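Side-chain contacts in GEO10716p1 (Drosophila melanogaster, PDB 7BTG), which probably removes phosphate from phosphorylated arginine in proteins, as a phosphatase of the low-molecular-weight protein tyrosine phosphatase family: residues A[71-76]-A[98-103]; A[34-39]-A[77-82]; A[46-49]-A[53-56]; A[11-16]-A[136-141]. The protein carries 1 engineered substitution. All coordinates share one frame; numbering follows the deposited sequence.

Contact 1: residues A[71-76]-A[98-103]; sequences ISAQDF and ASLTPS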
loop_
_atom_site.group_PDB
_atom_site.type_symbol
_atom_site.label_atom_id
_atom_site.label_comp_id
_atom_site.label_asym_id
_atom_site.label_seq_id
_atom_site.Cartn_x
_atom_site.Cartn_y
_atom_site.Cartn_z
ATOM N N ILE A 71 -10.131 -0.084 -6.701
ATOM C CA ILE A 71 -9.486 0.971 -7.458
ATOM C C ILE A 71 -10.398 1.335 -8.622
ATOM O O ILE A 71 -11.044 0.468 -9.221
ATOM C CB ILE A 71 -8.086 0.539 -7.934
ATOM C CG1 ILE A 71 -7.286 1.755 -8.401
ATOM C CG2 ILE A 71 -8.168 -0.479 -9.066
ATOM C CD1 ILE A 71 -5.844 1.462 -8.684
ATOM N N SER A 72 -10.505 2.627 -8.904
ATOM C CA SER A 72 -11.263 3.126 -10.042
ATOM C C SER A 72 -10.302 3.721 -11.058
ATOM O O SER A 72 -9.125 3.954 -10.776
ATOM C CB SER A 72 -12.287 4.183 -9.596
ATOM O OG SER A 72 -11.628 5.319 -9.054
ATOM N N ALA A 73 -10.825 3.980 -12.252
ATOM C CA ALA A 73 -10.031 4.657 -13.264
ATOM C C ALA A 73 -9.529 6.013 -12.767
ATOM O O ALA A 73 -8.370 6.379 -13.015
ATOM C CB ALA A 73 -10.859 4.818 -14.535
ATOM N N GLN A 74 -10.386 6.770 -12.055
ATOM C CA GLN A 74 -10.002 8.085 -11.542
ATOM C C GLN A 74 -8.737 8.013 -10.712
ATOM O O GLN A 74 -7.920 8.943 -10.732
ATOM C CB GLN A 74 -11.123 8.683 -10.684
ATOM C CG GLN A 74 -12.070 9.609 -11.423
ATOM C CD GLN A 74 -11.476 10.982 -11.734
ATOM O OE1 GLN A 74 -10.327 11.295 -11.381
ATOM N NE2 GLN A 74 -12.271 11.814 -12.402
ATOM N N ASP A 75 -8.556 6.911 -9.986
ATOM C CA ASP A 75 -7.385 6.768 -9.136
ATOM C C ASP A 75 -6.092 6.923 -9.931
ATOM O O ASP A 75 -5.135 7.530 -9.449
ATOM C CB ASP A 75 -7.429 5.421 -8.425
ATOM C CG ASP A 75 -8.471 5.386 -7.346
ATOM O OD1 ASP A 75 -8.609 6.409 -6.652
ATOM O OD2 ASP A 75 -9.149 4.349 -7.192
ATOM N N PHE A 76 -6.056 6.413 -11.159
ATOM C CA PHE A 76 -4.824 6.441 -11.935
ATOM C C PHE A 76 -4.402 7.851 -12.338
ATOM O O PHE A 76 -3.225 8.064 -12.661
ATOM C CB PHE A 76 -4.987 5.566 -13.174
ATOM C CG PHE A 76 -4.955 4.103 -12.872
ATOM C CD1 PHE A 76 -3.780 3.381 -13.010
ATOM C CD2 PHE A 76 -6.092 3.449 -12.414
ATOM C CE1 PHE A 76 -3.747 2.031 -12.722
ATOM C CE2 PHE A 76 -6.059 2.090 -12.128
ATOM C CZ PHE A 76 -4.879 1.389 -12.276
ATOM N N ALA A 98 -2.801 0.878 -18.824
ATOM C CA ALA A 98 -2.711 0.917 -20.276
ATOM C C ALA A 98 -4.072 0.844 -20.963
ATOM O O ALA A 98 -4.162 1.140 -22.159
ATOM C CB ALA A 98 -1.810 -0.211 -20.759
ATOM N N SER A 99 -5.136 0.496 -20.251
ATOM C CA SER A 99 -6.448 0.525 -20.881
ATOM C C SER A 99 -7.093 1.911 -20.866
ATOM O O SER A 99 -8.116 2.107 -21.523
ATOM C CB SER A 99 -7.380 -0.470 -20.191
ATOM O OG SER A 99 -8.004 0.143 -19.065
ATOM N N LEU A 100 -6.559 2.863 -20.105
ATOM C CA LEU A 100 -7.121 4.208 -20.052
ATOM C C LEU A 100 -6.562 5.017 -21.219
ATOM O O LEU A 100 -5.342 5.144 -21.351
ATOM C CB LEU A 100 -6.779 4.867 -18.717
ATOM C CG LEU A 100 -7.222 4.030 -17.519
ATOM C CD1 LEU A 100 -6.779 4.648 -16.174
ATOM C CD2 LEU A 100 -8.739 3.825 -17.595
ATOM N N THR A 101 -7.451 5.553 -22.071
ATOM C CA THR A 101 -7.001 6.145 -23.333
ATOM C C THR A 101 -6.076 7.332 -23.102
ATOM O O THR A 101 -4.926 7.293 -23.574
ATOM C CB THR A 101 -8.203 6.494 -24.217
ATOM N N PRO A 102 -6.469 8.394 -22.359
ATOM C CA PRO A 102 -5.431 9.337 -21.923
ATOM C C PRO A 102 -4.525 8.634 -20.923
ATOM O O PRO A 102 -4.928 8.413 -19.778
ATOM C CB PRO A 102 -6.218 10.495 -21.297
ATOM C CG PRO A 102 -7.493 9.900 -20.883
ATOM C CD PRO A 102 -7.789 8.727 -21.783
ATOM N N SER A 103 -3.334 8.229 -21.357
ATOM C CA SER A 103 -2.424 7.496 -20.493
ATOM C C SER A 103 -2.189 8.260 -19.190
ATOM O O SER A 103 -1.965 9.477 -19.224
ATOM C CB SER A 103 -1.091 7.260 -21.195
ATOM O OG SER A 103 -1.172 6.165 -22.089
#
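Apolar contact across the two segments is carried by Leu-100, whose two methyl groups are shared between Phe-76 and Ala-73. CD1 of Leu-100 lies 3.6 Å from Phe-76 CB and 3.8 Å from Phe-76 CG, so it sits against the root of the aromatic side chain and not its far end. The other branch, Leu-100 CD2, meets the methyl CB of Ala-73 at 3.9 Å. With CG of Leu-100 anti to its carbonyl carbon (chi1 -55°), the fork can span both helix residues, and its side chain crosses that of Phe-76 at about a right angle. No hydrogen bond joins the segments.

The polar bonds stay within 71-76. Asp-75 OD2 accepts the N-H of Ser-72 at 2.8 Å, nearly straight at 175°, although the donor comes from the anti side and 31° out of the carboxylate plane. A weak bond from Ser-72 OG and a salt bridge from Arg-69 reach the same oxygen, which ties the start of the helical turn together. Carbonyl O of Ala-73 lies in plane at the edge of the Phe-76 ring.

Further in, Phe-76 also packs on Met-96 and Ala-97 of helix 87-99. This is plain packing of helix 73-78 against the end of helix 87-99 and the loop that follows it; the two helices come before and after strand 81-84 in the alternating alpha/beta fold of this phosphatase family.

Contact 2: residues A[34-39]-A[77-82]; sequences YVDSAG and YDFDYI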
loop_
_atom_site.group_PDB
_atom_site.type_symbol
_atom_site.label_atom_id
_atom_site.label_comp_id
_atom_site.label_asym_id
_atom_site.label_seq_id
_atom_site.Cartn_x
_atom_site.Cartn_y
_atom_site.Cartn_z
ATOM N N TYR A 34 -1.034 13.111 0.803
ATOM C CA TYR A 34 -2.293 12.388 0.871
ATOM C C TYR A 34 -2.028 10.912 0.598
ATOM O O TYR A 34 -1.379 10.561 -0.394
ATOM C CB TYR A 34 -3.299 12.956 -0.123
ATOM C CG TYR A 34 -4.604 12.217 -0.107
ATOM C CD1 TYR A 34 -5.369 12.169 1.043
ATOM C CD2 TYR A 34 -5.065 11.554 -1.235
ATOM C CE1 TYR A 34 -6.566 11.491 1.069
ATOM C CE2 TYR A 34 -6.263 10.876 -1.220
ATOM C CZ TYR A 34 -7.008 10.847 -0.063
ATOM O OH TYR A 34 -8.207 10.173 -0.025
ATOM N N VAL A 35 -2.515 10.058 1.486
ATOM C CA VAL A 35 -2.271 8.624 1.432
ATOM C C VAL A 35 -3.620 7.921 1.477
ATOM O O VAL A 35 -4.510 8.325 2.232
ATOM C CB VAL A 35 -1.366 8.164 2.597
ATOM C CG1 VAL A 35 -0.983 6.700 2.448
ATOM C CG2 VAL A 35 -0.123 9.035 2.681
ATOM N N ASP A 36 -3.779 6.882 0.661
ATOM C CA ASP A 36 -5.043 6.163 0.562
ATOM C C ASP A 36 -4.742 4.719 0.176
ATOM O O ASP A 36 -3.588 4.349 -0.059
ATOM C CB ASP A 36 -5.983 6.846 -0.448
ATOM C CG ASP A 36 -7.410 6.306 -0.386
ATOM O OD1 ASP A 36 -8.157 6.464 -1.383
ATOM O OD2 ASP A 36 -7.772 5.710 0.655
ATOM N N SER A 37 -5.783 3.889 0.096
ATOM C CA SER A 37 -5.549 2.529 -0.366
ATOM C C SER A 37 -6.803 1.992 -1.047
ATOM O O SER A 37 -7.913 2.503 -0.860
ATOM C CB SER A 37 -5.086 1.608 0.771
ATOM O OG SER A 37 -6.079 1.415 1.764
ATOM N N ALA A 38 -6.591 0.981 -1.893
ATOM C CA ALA A 38 -7.658 0.422 -2.705
ATOM C C ALA A 38 -7.285 -1.012 -3.064
ATOM O O ALA A 38 -6.165 -1.466 -2.797
ATOM C CB ALA A 38 -7.908 1.282 -3.949
ATOM N N GLY A 39 -8.229 -1.720 -3.707
ATOM C CA GLY A 39 -8.075 -3.141 -3.963
ATOM C C GLY A 39 -8.467 -3.516 -5.378
ATOM O O GLY A 39 -8.902 -2.679 -6.166
ATOM N N TYR A 77 -5.325 8.807 -12.331
ATOM C CA TYR A 77 -5.018 10.194 -12.640
ATOM C C TYR A 77 -4.818 11.057 -11.402
ATOM O O TYR A 77 -4.279 12.161 -11.522
ATOM C CB TYR A 77 -6.139 10.809 -13.483
ATOM C CG TYR A 77 -6.387 10.106 -14.802
ATOM C CD1 TYR A 77 -5.535 10.291 -15.875
ATOM C CD2 TYR A 77 -7.474 9.272 -14.972
ATOM C CE1 TYR A 77 -5.761 9.669 -17.073
ATOM C CE2 TYR A 77 -7.709 8.644 -16.174
ATOM C CZ TYR A 77 -6.854 8.852 -17.216
ATOM O OH TYR A 77 -7.074 8.232 -18.409
ATOM N N ASP A 78 -5.232 10.585 -10.225
ATOM C CA ASP A 78 -5.193 11.383 -9.007
ATOM C C ASP A 78 -4.060 11.008 -8.058
ATOM O O ASP A 78 -4.043 11.500 -6.931
ATOM C CB ASP A 78 -6.521 11.270 -8.254
ATOM C CG ASP A 78 -7.698 11.814 -9.049
ATOM O OD1 ASP A 78 -7.499 12.718 -9.898
ATOM O OD2 ASP A 78 -8.825 11.327 -8.816
ATOM N N PHE A 79 -3.132 10.139 -8.446
ATOM C CA PHE A 79 -2.067 9.785 -7.517
ATOM C C PHE A 79 -0.726 9.860 -8.222
ATOM O O PHE A 79 -0.635 9.680 -9.438
ATOM C CB PHE A 79 -2.270 8.393 -6.896
ATOM C CG PHE A 79 -3.387 8.341 -5.895
ATOM C CD1 PHE A 79 -3.142 8.588 -4.558
ATOM C CD2 PHE A 79 -4.691 8.072 -6.297
ATOM C CE1 PHE A 79 -4.181 8.565 -3.634
ATOM C CE2 PHE A 79 -5.724 8.040 -5.389
ATOM C CZ PHE A 79 -5.477 8.283 -4.054
ATOM N N ASP A 80 0.312 10.158 -7.442
ATOM C CA ASP A 80 1.674 10.203 -7.957
ATOM C C ASP A 80 2.325 8.827 -7.934
ATOM O O ASP A 80 3.093 8.477 -8.837
ATOM C CB ASP A 80 2.517 11.195 -7.137
ATOM C CG ASP A 80 1.866 12.575 -7.034
ATOM O OD1 ASP A 80 1.661 13.228 -8.083
ATOM O OD2 ASP A 80 1.559 13.007 -5.905
ATOM N N TYR A 81 2.049 8.054 -6.894
ATOM C CA TYR A 81 2.556 6.700 -6.755
ATOM C C TYR A 81 1.381 5.785 -6.469
ATOM O O TYR A 81 0.494 6.145 -5.692
ATOM C CB TYR A 81 3.605 6.607 -5.636
ATOM C CG TYR A 81 4.920 7.201 -6.053
ATOM C CD1 TYR A 81 5.906 6.402 -6.591
ATOM C CD2 TYR A 81 5.158 8.580 -5.953
ATOM C CE1 TYR A 81 7.113 6.934 -7.008
ATOM C CE2 TYR A 81 6.376 9.130 -6.356
ATOM C CZ TYR A 81 7.350 8.293 -6.889
ATOM O OH TYR A 81 8.569 8.784 -7.316
ATOM N N ILE A 82 1.358 4.633 -7.128
ATOM C CA ILE A 82 0.461 3.531 -6.798
ATOM C C ILE A 82 1.343 2.317 -6.557
ATOM O O ILE A 82 2.079 1.892 -7.455
ATOM C CB ILE A 82 -0.562 3.261 -7.908
ATOM C CG1 ILE A 82 -1.438 4.489 -8.144
ATOM C CG2 ILE A 82 -1.407 2.091 -7.542
ATOM C CD1 ILE A 82 -2.412 4.316 -9.288
#
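The rings of Phe-79 and Tyr-34 meet at a slant, with the CE1-CZ end of Phe-79 applied to the CD2-CE2 side of Tyr-34. The approach is even: Tyr-34 CD2 is 3.9 Å from Phe-79 CE1, and Tyr-34 CE2 is 3.9 Å from Phe-79 CZ. The third flat group, the carboxylate of Asp-36, is turned 33° from the Phe-79 ring plane. It is the methylene that touches, Asp-36 CB standing 3.9 Å from Phe-79 CZ.

Tyr-34 and Asp-36, two apart on one strand, both point their CB atoms toward 77-82, and the tip of Phe-79 is received between them. In Tyr-34 the ring carbon CG lies opposite the backbone N (chi1 179°), which carries the ring to Phe-79. The acidic end of Asp-36 is engaged elsewhere: OD1 forms a salt bridge with Arg-69, and OD2 takes a weak bond from the N-H of Ser-37.

Phe-79 also packs on Lys-2 and Leu-4 of strand 2-7, which runs between the strands 34-39 and 81-84. The aromatic side chain thus passes over the inner strand 2-7 to reach 34-39, one of the two edge strands, in the four-stranded parallel sheet of order 2-1-3-4 that characterises the low-molecular-weight phosphatase fold.

Contact 3: residues A[46-49]-A[53-56]; sequences GLEP and GQQL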
loop_
_atom_site.group_PDB
_atom_site.type_symbol
_atom_site.label_atom_id
_atom_site.label_comp_id
_atom_site.label_asym_id
_atom_site.label_seq_id
_atom_site.Cartn_x
_atom_site.Cartn_y
_atom_site.Cartn_z
ATOM N N GLY A 46 -16.288 -2.672 1.132
ATOM C CA GLY A 46 -17.280 -2.114 2.035
ATOM C C GLY A 46 -17.076 -2.437 3.503
ATOM O O GLY A 46 -17.834 -1.926 4.346
ATOM N N LEU A 47 -16.099 -3.278 3.831
ATOM C CA LEU A 47 -15.785 -3.665 5.200
ATOM C C LEU A 47 -14.521 -2.954 5.676
ATOM O O LEU A 47 -13.817 -2.295 4.904
ATOM C CB LEU A 47 -15.599 -5.181 5.292
ATOM C CG LEU A 47 -16.667 -5.970 4.534
ATOM C CD1 LEU A 47 -16.265 -7.429 4.408
ATOM C CD2 LEU A 47 -18.032 -5.831 5.213
ATOM N N GLU A 48 -14.237 -3.101 6.963
ATOM C CA GLU A 48 -13.067 -2.535 7.621
ATOM C C GLU A 48 -11.900 -3.509 7.556
ATOM O O GLU A 48 -12.100 -4.711 7.348
ATOM C CB GLU A 48 -13.397 -2.206 9.084
ATOM C CG GLU A 48 -14.234 -0.943 9.267
ATOM C CD GLU A 48 -14.025 -0.283 10.621
ATOM O OE1 GLU A 48 -14.147 -0.980 11.651
ATOM O OE2 GLU A 48 -13.751 0.937 10.652
ATOM N N PRO A 49 -10.661 -3.033 7.754
ATOM C CA PRO A 49 -9.507 -3.930 7.622
ATOM C C PRO A 49 -9.638 -5.120 8.549
ATOM O O PRO A 49 -10.264 -5.042 9.607
ATOM C CB PRO A 49 -8.318 -3.047 8.012
ATOM C CG PRO A 49 -8.787 -1.655 7.696
ATOM C CD PRO A 49 -10.233 -1.663 8.089
ATOM N N GLY A 53 -5.217 -7.260 11.824
ATOM C CA GLY A 53 -4.286 -6.261 11.337
ATOM C C GLY A 53 -4.491 -4.952 12.062
ATOM O O GLY A 53 -3.535 -4.221 12.347
ATOM N N GLN A 54 -5.755 -4.641 12.364
ATOM C CA GLN A 54 -6.051 -3.496 13.218
ATOM C C GLN A 54 -5.464 -3.686 14.610
ATOM O O GLN A 54 -5.080 -2.708 15.270
ATOM C CB GLN A 54 -7.565 -3.277 13.297
ATOM C CG GLN A 54 -8.191 -2.795 11.995
ATOM C CD GLN A 54 -9.631 -2.316 12.164
ATOM O OE1 GLN A 54 -10.572 -3.087 12.003
ATOM N NE2 GLN A 54 -9.803 -1.035 12.478
ATOM N N GLN A 55 -5.376 -4.933 15.070
ATOM C CA GLN A 55 -4.737 -5.199 16.350
ATOM C C GLN A 55 -3.245 -4.927 16.276
ATOM O O GLN A 55 -2.710 -4.133 17.061
ATOM C CB GLN A 55 -5.004 -6.638 16.786
ATOM C CG GLN A 55 -6.380 -6.808 17.414
ATOM C CD GLN A 55 -6.715 -5.690 18.404
ATOM O OE1 GLN A 55 -6.261 -5.713 19.554
ATOM N NE2 GLN A 55 -7.510 -4.702 17.958
ATOM N N LEU A 56 -2.560 -5.566 15.327
ATOM C CA LEU A 56 -1.136 -5.310 15.149
ATOM C C LEU A 56 -0.857 -3.818 14.996
ATOM O O LEU A 56 0.117 -3.301 15.549
ATOM C CB LEU A 56 -0.620 -6.097 13.948
ATOM C CG LEU A 56 0.837 -5.921 13.555
ATOM C CD1 LEU A 56 1.731 -6.225 14.742
ATOM C CD2 LEU A 56 1.143 -6.857 12.409
#
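Gln-54 lays its side chain across Pro-49, the two meeting at about a right angle. The methylene does the apolar part of the work: Gln-54 CG is 4.0 Å from Pro-49 CB. Farther out, the amide carbon Gln-54 CD comes 4.2 Å from Pro-49 CD, so the chain follows the ring from one of its atoms to another. Its course explains this reach, for CG lies opposite the carbonyl carbon (chi1 -69°) and the chain then runs on extended (chi2 -168°). The packing rests on these two carbon contacts.

As modelled, the amide oxygen OE1 of Gln-54 lies 3.1 Å from the carbonyl O of Pro-49. Both are acceptors, so as built they form no hydrogen bond; the pairing is unfavourable and leaves the placing of the amide O and N doubtful. Glu-48 adds a looser fringe, with its CB 4.2 Å from Gln-54 OE1; its carboxylate plane stands 87° to the amide, so the two flat groups are far from parallel. An alanine in place of Gln-54 would remove the chain beyond CB and would probably open a gap beside the Pro-49 ring, leaving it without this cover.

Thr-64 touches both Pro-49 and Gln-54. The contact folds the loop leaving strand 34-39 back on helix 51-58, which starts just beyond Pro-49. Leu-56, farther along that helix, packs on Phe-135, Asn-136 and Tyr-139 of helix 133-154, while Pro-49 leans on Pro-15 of helix 13-27, so the loop and the short helix sit beside both longer helices.

Contact 4: residues A[11-16]-A[136-141]; sequences TCRSPM and NAAYLQ. With PO4 (phosphate ion), chain B.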
loop_
_atom_site.group_PDB
_atom_site.type_symbol
_atom_site.label_atom_id
_atom_site.label_comp_id
_atom_site.label_asym_id
_atom_site.label_seq_id
_atom_site.Cartn_x
_atom_site.Cartn_y
_atom_site.Cartn_z
ATOM N N THR A 11 -7.686 -5.160 2.432
ATOM C CA THR A 11 -8.132 -5.516 3.768
ATOM C C THR A 11 -6.989 -5.898 4.693
ATOM O O THR A 11 -7.189 -5.886 5.907
ATOM C CB THR A 11 -9.149 -6.678 3.691
ATOM O OG1 THR A 11 -9.586 -7.059 4.998
ATOM C CG2 THR A 11 -8.547 -7.893 2.983
ATOM N N CYS A 12 -5.792 -6.203 4.176
ATOM C CA CYS A 12 -4.650 -6.521 5.028
ATOM C C CYS A 12 -3.473 -5.602 4.720
ATOM O O CYS A 12 -3.239 -4.632 5.439
ATOM C CB CYS A 12 -4.230 -7.984 4.853
ATOM S SG CYS A 12 -5.452 -9.220 5.361
ATOM N N ARG A 13 -2.763 -5.875 3.621
ATOM C CA ARG A 13 -1.504 -5.192 3.339
ATOM C C ARG A 13 -1.709 -3.709 3.040
ATOM O O ARG A 13 -1.003 -2.860 3.592
ATOM C CB ARG A 13 -0.778 -5.885 2.180
ATOM C CG ARG A 13 -0.305 -7.274 2.515
ATOM C CD ARG A 13 0.077 -8.027 1.261
ATOM N NE ARG A 13 -1.114 -8.260 0.444
ATOM C CZ ARG A 13 -1.108 -8.836 -0.759
ATOM N NH1 ARG A 13 0.043 -9.251 -1.297
ATOM N NH2 ARG A 13 -2.257 -8.992 -1.423
ATOM N N SER A 14 -2.648 -3.376 2.155
ATOM C CA SER A 14 -2.767 -1.984 1.753
ATOM C C SER A 14 -3.273 -1.077 2.879
ATOM O O SER A 14 -2.763 0.047 3.021
ATOM C CB SER A 14 -3.629 -1.830 0.487
ATOM O OG SER A 14 -4.800 -2.639 0.451
ATOM N N PRO A 15 -4.247 -1.485 3.705
ATOM C CA PRO A 15 -4.637 -0.590 4.808
ATOM C C PRO A 15 -3.530 -0.419 5.827
ATOM O O PRO A 15 -3.394 0.663 6.412
ATOM C CB PRO A 15 -5.867 -1.278 5.422
ATOM C CG PRO A 15 -6.354 -2.233 4.378
ATOM C CD PRO A 15 -5.125 -2.674 3.636
ATOM N N MET A 16 -2.729 -1.456 6.057
ATOM C CA MET A 16 -1.592 -1.316 6.958
ATOM C C MET A 16 -0.587 -0.314 6.396
ATOM O O MET A 16 -0.143 0.608 7.096
ATOM C CB MET A 16 -0.936 -2.679 7.187
ATOM C CG MET A 16 -1.411 -3.389 8.436
ATOM S SD MET A 16 -0.437 -4.876 8.749
ATOM C CE MET A 16 -0.745 -5.787 7.246
ATOM N N ASN A 136 3.027 -10.059 10.594
ATOM C CA ASN A 136 4.223 -9.467 11.186
ATOM C C ASN A 136 5.298 -9.256 10.136
ATOM O O ASN A 136 5.905 -8.184 10.066
ATOM C CB ASN A 136 4.745 -10.343 12.329
ATOM C CG ASN A 136 3.851 -10.290 13.550
ATOM O OD1 ASN A 136 3.297 -9.238 13.878
ATOM N ND2 ASN A 136 3.686 -11.419 14.214
ATOM N N ALA A 137 5.548 -10.272 9.306
ATOM C CA ALA A 137 6.462 -10.088 8.185
ATOM C C ALA A 137 6.012 -8.940 7.282
ATOM O O ALA A 137 6.829 -8.100 6.876
ATOM C CB ALA A 137 6.574 -11.384 7.383
ATOM N N ALA A 138 4.717 -8.883 6.958
ATOM C CA ALA A 138 4.238 -7.835 6.060
ATOM C C ALA A 138 4.418 -6.461 6.682
ATOM O O ALA A 138 4.795 -5.501 5.996
ATOM C CB ALA A 138 2.767 -8.069 5.701
ATOM N N TYR A 139 4.130 -6.341 7.976
ATOM C CA TYR A 139 4.298 -5.059 8.636
ATOM C C TYR A 139 5.739 -4.584 8.525
ATOM O O TYR A 139 5.989 -3.415 8.213
ATOM C CB TYR A 139 3.872 -5.166 10.098
ATOM C CG TYR A 139 4.162 -3.910 10.884
ATOM C CD1 TYR A 139 5.394 -3.723 11.504
ATOM C CD2 TYR A 139 3.213 -2.912 11.007
ATOM C CE1 TYR A 139 5.667 -2.582 12.207
ATOM C CE2 TYR A 139 3.485 -1.762 11.713
ATOM C CZ TYR A 139 4.712 -1.606 12.309
ATOM O OH TYR A 139 5.002 -0.464 13.018
ATOM N N LEU A 140 6.697 -5.484 8.769
ATOM C CA LEU A 140 8.109 -5.111 8.726
ATOM C C LEU A 140 8.543 -4.754 7.309
ATOM O O LEU A 140 9.218 -3.737 7.104
ATOM C CB LEU A 140 8.976 -6.244 9.291
ATOM C CG LEU A 140 8.810 -6.568 10.792
ATOM C CD1 LEU A 140 9.374 -7.952 11.140
ATOM C CD2 LEU A 140 9.433 -5.493 11.709
ATOM N N GLN A 141 8.162 -5.575 6.319
ATOM C CA GLN A 141 8.446 -5.238 4.925
ATOM C C GLN A 141 7.832 -3.902 4.539
ATOM O O GLN A 141 8.450 -3.110 3.820
ATOM C CB GLN A 141 7.919 -6.318 3.983
ATOM C CG GLN A 141 8.822 -7.490 3.698
ATOM C CD GLN A 141 8.047 -8.655 3.065
ATOM O OE1 GLN A 141 7.021 -9.076 3.581
ATOM N NE2 GLN A 141 8.535 -9.162 1.935
HETATM P P PO4 B . -4.810 -7.994 1.184
HETATM O O1 PO4 B . -5.689 -6.776 1.403
HETATM O O2 PO4 B . -5.380 -9.163 1.943
HETATM O O3 PO4 B . -3.403 -7.808 1.702
HETATM O O4 PO4 B . -4.684 -8.298 -0.308
#
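Arg-13 and Met-16 open helix 13-27 one turn apart and both reach Ala-138 on helix 133-154; the CA atoms of Arg-13 and Ala-138 are 6.9 Å apart. Cys-12 is the N-cap, and its N-H joins those of Thr-11 and Arg-13 in pointing at a phosphate ion, probably from the crystallisation liquor, that marks the pocket. Thr-11 N and Cys-12 N both hydrogen-bond phosphate O1, while Arg-13 N binds O3 at 2.8 Å.

This is the P-loop of the CX5R phosphatases, in which Ser-7 holds the place of the signature cysteine, consistent with the engineered substitution. Ser-7 OG and Gly-9 N also bind the phosphate.

Arg-13 bends at chi3 (-66°) to present its guanidinium edge-on to the phosphorus: NE bonds O3 at 2.7 Å, and NH2 bonds O4 at 2.8 Å and 174°. Its NH1 turns to Asp-86 and Ile-123 O, which would hold the group's rotation. A leucine here would remove the guanidinium and would probably leave phosphate O4 without this donor and Asp-86 without its charged mate. Nearer the backbone, the contact is apolar and loose: CB of Ala-138 lies 4.5 Å from both Arg-13 CG and Met-16 CE.

From the N terminus, strand 2-7 leads into the phosphate loop and segment 11-16, which contact 4 joins to helix 133-154, closing the widest loop and enclosing the other three contacts. Strand 34-39 then opens contact 2, completed at 77-82. Within that span, contact 3 is a short local closure, tying the loop before helix 51-58 to the helix itself. Contact 1 begins at 71-76, before contact 2 has closed, and ends at 98-103, so these two cross; Tyr-77 OH and Pro-102 O connect them, probably by a hydrogen bond. Contacts 3 and 4 touch where Pro-49 CB packs on Thr-11 O, whereas contact 1 lies across the chain's centre from contact 4.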